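Local coordinates for protein streptomycin 3''-adenylyltransferase (Enterococcus faecalis, PDB 6SXJ) that transfers the adenylyl group of ATP to the 9-hydroxyl of spectinomycin, releasing diphosphate and making the bacterium resistant to that antibiotic but not to streptomycin, at residues Asp175-Asp180 against Glu239-Thr244; Pro202-Gly207 against Arg227-Glu232; Leu223-Ser228 against Ile234-Glu239. All blocks are in the same frame, centred on the assembly; numbering follows the deposited sequence.

Interaction 1: Asp175-Asp180 against Glu239-Thr244; sequences DNYQDD and ENVNLT
Y177 reaches across to V241 and N242 and makes every contact between the segments 175-180 and 239-244. Its CB leaves the backbone toward the opposite segment. With chi1 at 70°, CG is flanked by the backbone N on one side and the carbonyl carbon on the other, and the ring is carried out toward helix 241-253. The first ring atom to touch is Y177 CD1, which lies 3.6 Å from V241 CG1. Next on the same side of the ring, Y177 CE1 is 3.7 Å from V241 CG1 and also meets V241 CB at 4.0 Å. V241 CG1 points away from its own backbone N (chi1 176°), and it approaches the ring obliquely. The Y177 ring and the V241 branch run past one another, pointing opposite ways. Further out the partner changes to the next residue, and Y177 CZ lies 4.1 Å from N242 CA. The tip, Y177 OH, lies 3.3 Å from N242 CB and 3.5 Å from N242 CA. It thus rests on carbon atoms, and no hydrogen bond joins the two segments. The contact is one aromatic side chain laid against the first turn of a helix. It belongs to the helical C-terminal domain of the aminoglycoside adenylyltransferases, where it joins the connection between helices 159-173 and 181-196 to the last helix of the chain. Y177 also begins a type II beta turn that ends at D180, just ahead of helix 181-196. A weak backbone bond from D180 N to Y177 O, 3.2 Å long, closes that turn. V241 is buried, and its side chain also touches E181 and I185 of helix 181-196. Y177 itself touches S184 of the same helix. The N242 amide and the Y177 ring are nearly parallel, 14° apart, but CB and CA of N242, not the amide, do the touching.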
loop_
_atom_site.group_PDB
_atom_site.type_symbol
_atom_site.label_atom_id
_atom_site.label_comp_id
_atom_site.label_asym_id
_atom_site.label_seq_id
_atom_site.Cartn_x
_atom_site.Cartn_y
_atom_site.Cartn_z
ATOM N N ASP A 175 -7.612 -0.404 17.124
ATOM C CA ASP A 175 -7.259 0.534 18.181
ATOM C C ASP A 175 -6.981 1.934 17.657
ATOM O O ASP A 175 -6.802 2.858 18.462
ATOM C CB ASP A 175 -6.032 0.022 18.947
ATOM C CG ASP A 175 -6.089 0.349 20.425
ATOM O OD1 ASP A 175 -7.195 0.629 20.936
ATOM O OD2 ASP A 175 -5.026 0.324 21.078
ATOM N N ASN A 176 -6.988 2.116 16.338
ATOM C CA ASN A 176 -6.556 3.354 15.714
ATOM C C ASN A 176 -7.420 3.699 14.521
ATOM O O ASN A 176 -6.935 4.106 13.463
ATOM C CB ASN A 176 -5.101 3.258 15.283
ATOM C CG ASN A 176 -4.153 3.229 16.473
ATOM O OD1 ASN A 176 -3.733 4.254 17.067
ATOM N ND2 ASN A 176 -3.856 2.031 16.867
ATOM N N TYR A 177 -8.720 3.524 14.685
ATOM C CA TYR A 177 -9.664 3.928 13.663
ATOM C C TYR A 177 -10.231 5.312 13.919
ATOM O O TYR A 177 -10.780 5.914 12.992
ATOM C CB TYR A 177 -10.801 2.909 13.563
ATOM C CG TYR A 177 -11.746 2.909 14.741
ATOM C CD1 TYR A 177 -12.868 3.725 14.750
ATOM C CD2 TYR A 177 -11.522 2.092 15.841
ATOM C CE1 TYR A 177 -13.740 3.727 15.817
ATOM C CE2 TYR A 177 -12.392 2.089 16.918
ATOM C CZ TYR A 177 -13.499 2.910 16.897
ATOM O OH TYR A 177 -14.372 2.916 17.958
ATOM N N GLN A 178 -10.105 5.821 15.150
ATOM C CA GLN A 178 -10.490 7.189 15.472
ATOM C C GLN A 178 -9.843 8.140 14.478
ATOM O O GLN A 178 -8.629 8.356 14.545
ATOM C CB GLN A 178 -10.066 7.539 16.899
ATOM C CG GLN A 178 -10.685 8.816 17.462
ATOM C CD GLN A 178 -10.186 9.126 18.871
ATOM O OE1 GLN A 178 -9.021 8.880 19.199
ATOM N NE2 GLN A 178 -11.066 9.661 19.711
ATOM N N ASP A 179 -10.636 8.632 13.516
ATOM C CA ASP A 179 -10.317 9.759 12.638
ATOM C C ASP A 179 -9.772 9.350 11.270
ATOM O O ASP A 179 -9.658 10.195 10.375
ATOM C CB ASP A 179 -9.332 10.713 13.318
ATOM C CG ASP A 179 -10.012 11.646 14.301
ATOM O OD1 ASP A 179 -9.694 11.578 15.509
ATOM O OD2 ASP A 179 -10.868 12.449 13.871
ATOM N N ASP A 180 -9.422 8.078 11.093
ATOM C CA ASP A 180 -9.232 7.532 9.754
ATOM C C ASP A 180 -10.257 6.417 9.564
ATOM O O ASP A 180 -9.917 5.312 9.128
ATOM C CB ASP A 180 -7.801 7.029 9.541
ATOM C CG ASP A 180 -7.368 6.028 10.580
ATOM O OD1 ASP A 180 -6.903 4.936 10.188
ATOM O OD2 ASP A 180 -7.477 6.336 11.787
ATOM N N GLU A 239 -21.852 8.569 13.870
ATOM C CA GLU A 239 -21.993 7.174 13.483
ATOM C C GLU A 239 -21.311 6.280 14.514
ATOM O O GLU A 239 -20.310 6.657 15.129
ATOM C CB GLU A 239 -21.387 6.933 12.102
ATOM C CG GLU A 239 -22.049 7.718 10.982
ATOM C CD GLU A 239 -23.441 7.215 10.660
ATOM O OE1 GLU A 239 -23.601 5.989 10.464
ATOM O OE2 GLU A 239 -24.372 8.045 10.597
ATOM N N ASN A 240 -21.871 5.086 14.702
ATOM C CA ASN A 240 -21.335 4.117 15.659
ATOM C C ASN A 240 -20.339 3.200 14.947
ATOM O O ASN A 240 -20.596 2.028 14.659
ATOM C CB ASN A 240 -22.470 3.332 16.304
ATOM C CG ASN A 240 -23.216 4.146 17.336
ATOM O OD1 ASN A 240 -22.623 4.960 18.049
ATOM N ND2 ASN A 240 -24.522 3.939 17.419
ATOM N N VAL A 241 -19.169 3.776 14.659
ATOM C CA VAL A 241 -18.141 3.040 13.932
ATOM C C VAL A 241 -17.609 1.885 14.765
ATOM O O VAL A 241 -17.151 0.872 14.221
ATOM C CB VAL A 241 -17.005 3.997 13.519
ATOM C CG1 VAL A 241 -15.882 3.226 12.844
ATOM C CG2 VAL A 241 -17.536 5.099 12.605
ATOM N N ASN A 242 -17.626 2.028 16.092
ATOM C CA ASN A 242 -17.105 0.973 16.949
ATOM C C ASN A 242 -17.777 -0.361 16.646
ATOM O O ASN A 242 -17.107 -1.397 16.556
ATOM C CB ASN A 242 -17.297 1.363 18.417
ATOM C CG ASN A 242 -18.674 1.929 18.694
ATOM O OD1 ASN A 242 -19.135 2.842 18.004
ATOM N ND2 ASN A 242 -19.343 1.386 19.709
ATOM N N LEU A 243 -19.097 -0.353 16.456
ATOM C CA LEU A 243 -19.834 -1.603 16.282
ATOM C C LEU A 243 -19.408 -2.333 15.018
ATOM O O LEU A 243 -19.203 -3.553 15.026
ATOM C CB LEU A 243 -21.334 -1.314 16.253
ATOM C CG LEU A 243 -21.813 -0.470 17.432
ATOM C CD1 LEU A 243 -23.285 -0.156 17.336
ATOM C CD2 LEU A 243 -21.500 -1.194 18.735
ATOM N N THR A 244 -19.292 -1.604 13.908
ATOM C CA THR A 244 -18.921 -2.254 12.655
ATOM C C THR A 244 -17.475 -2.731 12.694
ATOM O O THR A 244 -17.163 -3.829 12.221
ATOM C CB THR A 244 -19.145 -1.295 11.485
ATOM O OG1 THR A 244 -20.540 -0.987 11.373
ATOM C CG2 THR A 244 -18.666 -1.914 10.197
#

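Interaction 2: Pro202-Gly207 against Arg227-Glu232; sequences PKDIAG and RSYLGE
D204 and Y229 form the close part of this contact. It joins two helices of the C-terminal helical domain: D204 is on the first turn of helix 203-212, and Y229 is the last residue of helix 216-229. The carboxylate of D204 meets one side of the tyrosine ring. D204 OD2 is 3.1 Å from Y229 CE2, a near approach of an oxygen to a ring carbon. D204 CB supports the same side, 3.7 Å from Y229 CD2. The carboxylate and ring planes are 28° apart, and OD2 approaches the ring obliquely. No hydrogen bond crosses between the segments. D204 OD2 is 4.0 Å from Y229 OH, and the other oxygen, OD1, has a long, weak ion pair with K42. The Y229 side chain also touches N44. Both K42 and N44 belong to the nucleotidyltransferase domain, so this side of the contact faces that part of the protein. Y229 has CG anti to its backbone N (chi1 173°), which sends the ring from the helix end toward D204.

The packing is looser on the flanks. The side chains of K203 and Y229 cross at about a right angle, and K203 CD is 4.0 Å from Y229 CE1. The K203 side chain also touches N183, L186 and T187 of helix 181-196. On another flank lies L230, just past the helix end and exposed to solvent. It brings a single methyl near, with L230 CD2 4.2 Å from D204 CB.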
loop_
_atom_site.group_PDB
_atom_site.type_symbol
_atom_site.label_atom_id
_atom_site.label_comp_id
_atom_site.label_asym_id
_atom_site.label_seq_id
_atom_site.Cartn_x
_atom_site.Cartn_y
_atom_site.Cartn_z
ATOM N N PRO A 202 -9.547 -3.707 -4.660
ATOM C CA PRO A 202 -9.555 -2.324 -4.169
ATOM C C PRO A 202 -10.565 -2.131 -3.051
ATOM O O PRO A 202 -11.546 -2.865 -2.921
ATOM C CB PRO A 202 -9.931 -1.493 -5.404
ATOM C CG PRO A 202 -9.913 -2.450 -6.580
ATOM C CD PRO A 202 -10.141 -3.814 -6.004
ATOM N N LYS A 203 -10.310 -1.099 -2.244
ATOM C CA LYS A 203 -11.128 -0.859 -1.062
ATOM C C LYS A 203 -12.593 -0.657 -1.433
ATOM O O LYS A 203 -13.481 -1.329 -0.894
ATOM C CB LYS A 203 -10.604 0.360 -0.299
ATOM C CG LYS A 203 -9.141 0.293 0.080
ATOM C CD LYS A 203 -8.668 1.632 0.643
ATOM C CE LYS A 203 -8.123 1.479 2.052
ATOM N NZ LYS A 203 -7.976 2.791 2.745
ATOM N N ASP A 204 -12.866 0.273 -2.352
ATOM C CA ASP A 204 -14.254 0.606 -2.655
ATOM C C ASP A 204 -15.019 -0.604 -3.180
ATOM O O ASP A 204 -16.212 -0.750 -2.895
ATOM C CB ASP A 204 -14.317 1.771 -3.651
ATOM C CG ASP A 204 -13.357 1.609 -4.816
ATOM O OD1 ASP A 204 -13.828 1.644 -5.970
ATOM O OD2 ASP A 204 -12.138 1.462 -4.582
ATOM N N ILE A 205 -14.360 -1.497 -3.919
ATOM C CA ILE A 205 -15.050 -2.690 -4.399
ATOM C C ILE A 205 -15.182 -3.714 -3.280
ATOM O O ILE A 205 -16.190 -4.427 -3.191
ATOM C CB ILE A 205 -14.324 -3.286 -5.618
ATOM C CG1 ILE A 205 -14.606 -2.455 -6.870
ATOM C CG2 ILE A 205 -14.762 -4.737 -5.840
ATOM C CD1 ILE A 205 -14.101 -1.036 -6.791
ATOM N N ALA A 206 -14.159 -3.823 -2.428
ATOM C CA ALA A 206 -14.250 -4.708 -1.272
ATOM C C ALA A 206 -15.328 -4.237 -0.303
ATOM O O ALA A 206 -15.983 -5.061 0.344
ATOM C CB ALA A 206 -12.897 -4.796 -0.564
ATOM N N GLY A 207 -15.539 -2.922 -0.207
ATOM C CA GLY A 207 -16.534 -2.409 0.723
ATOM C C GLY A 207 -17.946 -2.826 0.363
ATOM O O GLY A 207 -18.716 -3.267 1.221
ATOM N N ARG A 227 -18.473 5.971 0.006
ATOM C CA ARG A 227 -18.694 7.317 -0.514
ATOM C C ARG A 227 -17.557 8.257 -0.125
ATOM O O ARG A 227 -16.997 8.958 -0.976
ATOM C CB ARG A 227 -20.034 7.854 -0.006
ATOM C CG ARG A 227 -21.250 7.069 -0.484
ATOM C CD ARG A 227 -22.466 7.291 0.407
ATOM N NE ARG A 227 -22.655 8.695 0.769
ATOM C CZ ARG A 227 -23.695 9.157 1.458
ATOM N NH1 ARG A 227 -24.649 8.330 1.863
ATOM N NH2 ARG A 227 -23.783 10.451 1.743
ATOM N N SER A 228 -17.202 8.289 1.163
ATOM C CA SER A 228 -16.133 9.175 1.616
ATOM C C SER A 228 -14.824 8.880 0.892
ATOM O O SER A 228 -14.095 9.803 0.509
ATOM C CB SER A 228 -15.953 9.042 3.130
ATOM O OG SER A 228 -14.706 9.564 3.557
ATOM N N TYR A 229 -14.517 7.595 0.684
ATOM C CA TYR A 229 -13.313 7.221 -0.053
ATOM C C TYR A 229 -13.315 7.811 -1.458
ATOM O O TYR A 229 -12.246 8.085 -2.018
ATOM C CB TYR A 229 -13.196 5.693 -0.095
ATOM C CG TYR A 229 -12.083 5.164 -0.976
ATOM C CD1 TYR A 229 -10.749 5.311 -0.613
ATOM C CD2 TYR A 229 -12.369 4.510 -2.167
ATOM C CE1 TYR A 229 -9.733 4.831 -1.417
ATOM C CE2 TYR A 229 -11.362 4.027 -2.981
ATOM C CZ TYR A 229 -10.047 4.188 -2.600
ATOM O OH TYR A 229 -9.045 3.705 -3.410
ATOM N N LEU A 230 -14.498 8.030 -2.035
ATOM C CA LEU A 230 -14.635 8.655 -3.342
ATOM C C LEU A 230 -14.891 10.156 -3.241
ATOM O O LEU A 230 -15.378 10.761 -4.203
ATOM C CB LEU A 230 -15.752 7.978 -4.136
ATOM C CG LEU A 230 -15.774 6.449 -4.079
ATOM C CD1 LEU A 230 -16.796 5.875 -5.056
ATOM C CD2 LEU A 230 -14.392 5.875 -4.362
ATOM N N GLY A 231 -14.573 10.764 -2.100
ATOM C CA GLY A 231 -14.648 12.206 -1.954
ATOM C C GLY A 231 -15.557 12.672 -0.838
ATOM O O GLY A 231 -15.117 13.362 0.089
ATOM N N GLU A 232 -16.830 12.287 -0.922
ATOM C CA GLU A 232 -17.886 12.747 -0.026
ATOM C C GLU A 232 -17.435 13.016 1.405
ATOM O O GLU A 232 -16.754 12.191 2.020
ATOM C CB GLU A 232 -19.009 11.705 -0.011
ATOM C CG GLU A 232 -20.417 12.251 0.056
ATOM C CD GLU A 232 -21.403 11.368 -0.690
ATOM O OE1 GLU A 232 -22.589 11.333 -0.296
ATOM O OE2 GLU A 232 -20.988 10.706 -1.669
#

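Interaction 3: Leu223-Ser228 against Ile234-Glu239; sequences LLAVRS and IEWTNE
I234 and W236 fit against one side of helix 216-229. CG1 of I234 is the main bump. It enters the hollow between L224 and S228, one turn apart, lying 3.5 Å from L224 O and 3.6 Å from S228 CB. The I234 chain then carries CD1 over one face of the R227 guanidinium, 3.7 Å from R227 NH2, and the two side chains cross at about a right angle. The polar end of R227 is paired with E232.

W236 is the second bump. With chi1 -57° the indole swings toward the helix, and CH2, the far corner of its six-membered ring, reaches A225. W236 CH2 lies 3.5 Å from A225 N and 3.7 Å from A225 CB, with A225 CA at the ring edge, in plane. L224 CB flanks the same corner, 4.3 Å from W236 CH2. I234 CG2 sits 3.9 Å above the W236 ring, over its centre, so the two bumps also pack on each other. T182 of helix 181-196 bonds to both S228 OG and, weakly, W236 NE1.

The arrangement folds the loop after helix 216-229 back onto that helix. No hydrogen bond joins the two segments. Van der Waals packing of apolar side chains, partly against the helix backbone, therefore makes the fit, which depends on matching shapes.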
loop_
_atom_site.group_PDB
_atom_site.type_symbol
_atom_site.label_atom_id
_atom_site.label_comp_id
_atom_site.label_asym_id
_atom_site.label_seq_id
_atom_site.Cartn_x
_atom_site.Cartn_y
_atom_site.Cartn_z
ATOM N N LEU A 223 -21.173 1.153 3.498
ATOM C CA LEU A 223 -21.427 1.883 2.265
ATOM C C LEU A 223 -21.214 3.382 2.446
ATOM O O LEU A 223 -20.817 4.068 1.499
ATOM C CB LEU A 223 -22.841 1.587 1.776
ATOM C CG LEU A 223 -22.998 0.182 1.192
ATOM C CD1 LEU A 223 -24.459 -0.130 0.915
ATOM C CD2 LEU A 223 -22.164 0.034 -0.077
ATOM N N LEU A 224 -21.453 3.907 3.650
ATOM C CA LEU A 224 -21.123 5.303 3.912
ATOM C C LEU A 224 -19.617 5.532 3.941
ATOM O O LEU A 224 -19.174 6.679 3.814
ATOM C CB LEU A 224 -21.764 5.759 5.226
ATOM C CG LEU A 224 -23.138 6.401 5.002
ATOM C CD1 LEU A 224 -24.226 5.329 4.890
ATOM C CD2 LEU A 224 -23.475 7.407 6.093
ATOM N N ALA A 225 -18.824 4.466 4.091
ATOM C CA ALA A 225 -17.375 4.590 3.975
ATOM C C ALA A 225 -16.938 4.621 2.512
ATOM O O ALA A 225 -16.009 5.355 2.154
ATOM C CB ALA A 225 -16.689 3.438 4.713
ATOM N N VAL A 226 -17.594 3.834 1.654
ATOM C CA VAL A 226 -17.276 3.863 0.226
ATOM C C VAL A 226 -17.368 5.290 -0.303
ATOM O O VAL A 226 -16.456 5.787 -0.973
ATOM C CB VAL A 226 -18.208 2.916 -0.551
ATOM C CG1 VAL A 226 -17.955 3.034 -2.051
ATOM C CG2 VAL A 226 -18.025 1.483 -0.078
ATOM N N ARG A 227 -18.473 5.971 0.006
ATOM C CA ARG A 227 -18.694 7.317 -0.514
ATOM C C ARG A 227 -17.557 8.257 -0.125
ATOM O O ARG A 227 -16.997 8.958 -0.976
ATOM C CB ARG A 227 -20.034 7.854 -0.006
ATOM C CG ARG A 227 -21.250 7.069 -0.484
ATOM C CD ARG A 227 -22.466 7.291 0.407
ATOM N NE ARG A 227 -22.655 8.695 0.769
ATOM C CZ ARG A 227 -23.695 9.157 1.458
ATOM N NH1 ARG A 227 -24.649 8.330 1.863
ATOM N NH2 ARG A 227 -23.783 10.451 1.743
ATOM N N SER A 228 -17.202 8.289 1.163
ATOM C CA SER A 228 -16.133 9.175 1.616
ATOM C C SER A 228 -14.824 8.880 0.892
ATOM O O SER A 228 -14.095 9.803 0.509
ATOM C CB SER A 228 -15.953 9.042 3.130
ATOM O OG SER A 228 -14.706 9.564 3.557
ATOM N N ILE A 234 -18.302 12.939 5.047
ATOM C CA ILE A 234 -19.282 12.105 5.724
ATOM C C ILE A 234 -19.445 12.448 7.204
ATOM O O ILE A 234 -20.544 12.278 7.744
ATOM C CB ILE A 234 -18.924 10.613 5.547
ATOM C CG1 ILE A 234 -19.188 10.164 4.105
ATOM C CG2 ILE A 234 -19.699 9.756 6.537
ATOM C CD1 ILE A 234 -20.634 10.311 3.656
ATOM N N GLU A 235 -18.392 12.904 7.880
ATOM C CA GLU A 235 -18.538 13.354 9.260
ATOM C C GLU A 235 -19.039 12.224 10.154
ATOM O O GLU A 235 -20.241 12.110 10.413
ATOM C CB GLU A 235 -19.492 14.549 9.319
ATOM C CG GLU A 235 -19.650 15.166 10.694
ATOM C CD GLU A 235 -21.087 15.557 10.986
ATOM O OE1 GLU A 235 -21.457 16.720 10.716
ATOM O OE2 GLU A 235 -21.848 14.697 11.482
ATOM N N TRP A 236 -18.120 11.396 10.641
ATOM C CA TRP A 236 -18.470 10.202 11.394
ATOM C C TRP A 236 -18.764 10.475 12.864
ATOM O O TRP A 236 -18.958 9.519 13.624
ATOM C CB TRP A 236 -17.334 9.180 11.314
ATOM C CG TRP A 236 -16.932 8.766 9.936
ATOM C CD1 TRP A 236 -15.982 9.348 9.146
ATOM C CD2 TRP A 236 -17.446 7.656 9.195
ATOM N NE1 TRP A 236 -15.879 8.673 7.956
ATOM C CE2 TRP A 236 -16.769 7.629 7.960
ATOM C CE3 TRP A 236 -18.417 6.684 9.454
ATOM C CZ2 TRP A 236 -17.030 6.669 6.989
ATOM C CZ3 TRP A 236 -18.675 5.735 8.488
ATOM C CH2 TRP A 236 -17.987 5.733 7.270
ATOM N N THR A 237 -18.799 11.739 13.287
ATOM C CA THR A 237 -18.794 12.039 14.714
ATOM C C THR A 237 -20.011 11.491 15.449
ATOM O O THR A 237 -19.988 11.438 16.683
ATOM C CB THR A 237 -18.695 13.552 14.930
ATOM O OG1 THR A 237 -19.729 14.216 14.193
ATOM C CG2 THR A 237 -17.336 14.066 14.471
ATOM N N ASN A 238 -21.060 11.070 14.737
ATOM C CA ASN A 238 -22.230 10.478 15.370
ATOM C C ASN A 238 -22.534 9.062 14.900
ATOM O O ASN A 238 -23.409 8.412 15.485
ATOM C CB ASN A 238 -23.471 11.354 15.136
ATOM C CG ASN A 238 -23.548 12.518 16.102
ATOM O OD1 ASN A 238 -22.940 13.564 15.877
ATOM N ND2 ASN A 238 -24.293 12.340 17.187
ATOM N N GLU A 239 -21.852 8.569 13.870
ATOM C CA GLU A 239 -21.993 7.174 13.483
ATOM C C GLU A 239 -21.311 6.280 14.514
ATOM O O GLU A 239 -20.310 6.657 15.129
ATOM C CB GLU A 239 -21.387 6.933 12.102
ATOM C CG GLU A 239 -22.049 7.718 10.982
ATOM C CD GLU A 239 -23.441 7.215 10.660
ATOM O OE1 GLU A 239 -23.601 5.989 10.464
ATOM O OE2 GLU A 239 -24.372 8.045 10.597
#

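In the fold
All three contacts lie in the C-terminal helical domain. From the N terminus, the chain first passes 175-180, between helices 159-173 and 181-196. Next comes 202-207 at the start of helix 203-212. Interaction 2 closes a loop when 227-232 ends helix 216-229. Interaction 3 starts on that helix at 223-228 and closes a shorter loop at 234-239, so its span overlaps the end of interaction 2 and shares R227 and S228. Interaction 1 closes last, at 239-244, and encloses both. It shares E239 with interaction 3, and V241 CG2 packs on W236 CE3 there. Interactions 1 and 2 do not touch. V226 packs near D204 and G207, joining interactions 2 and 3.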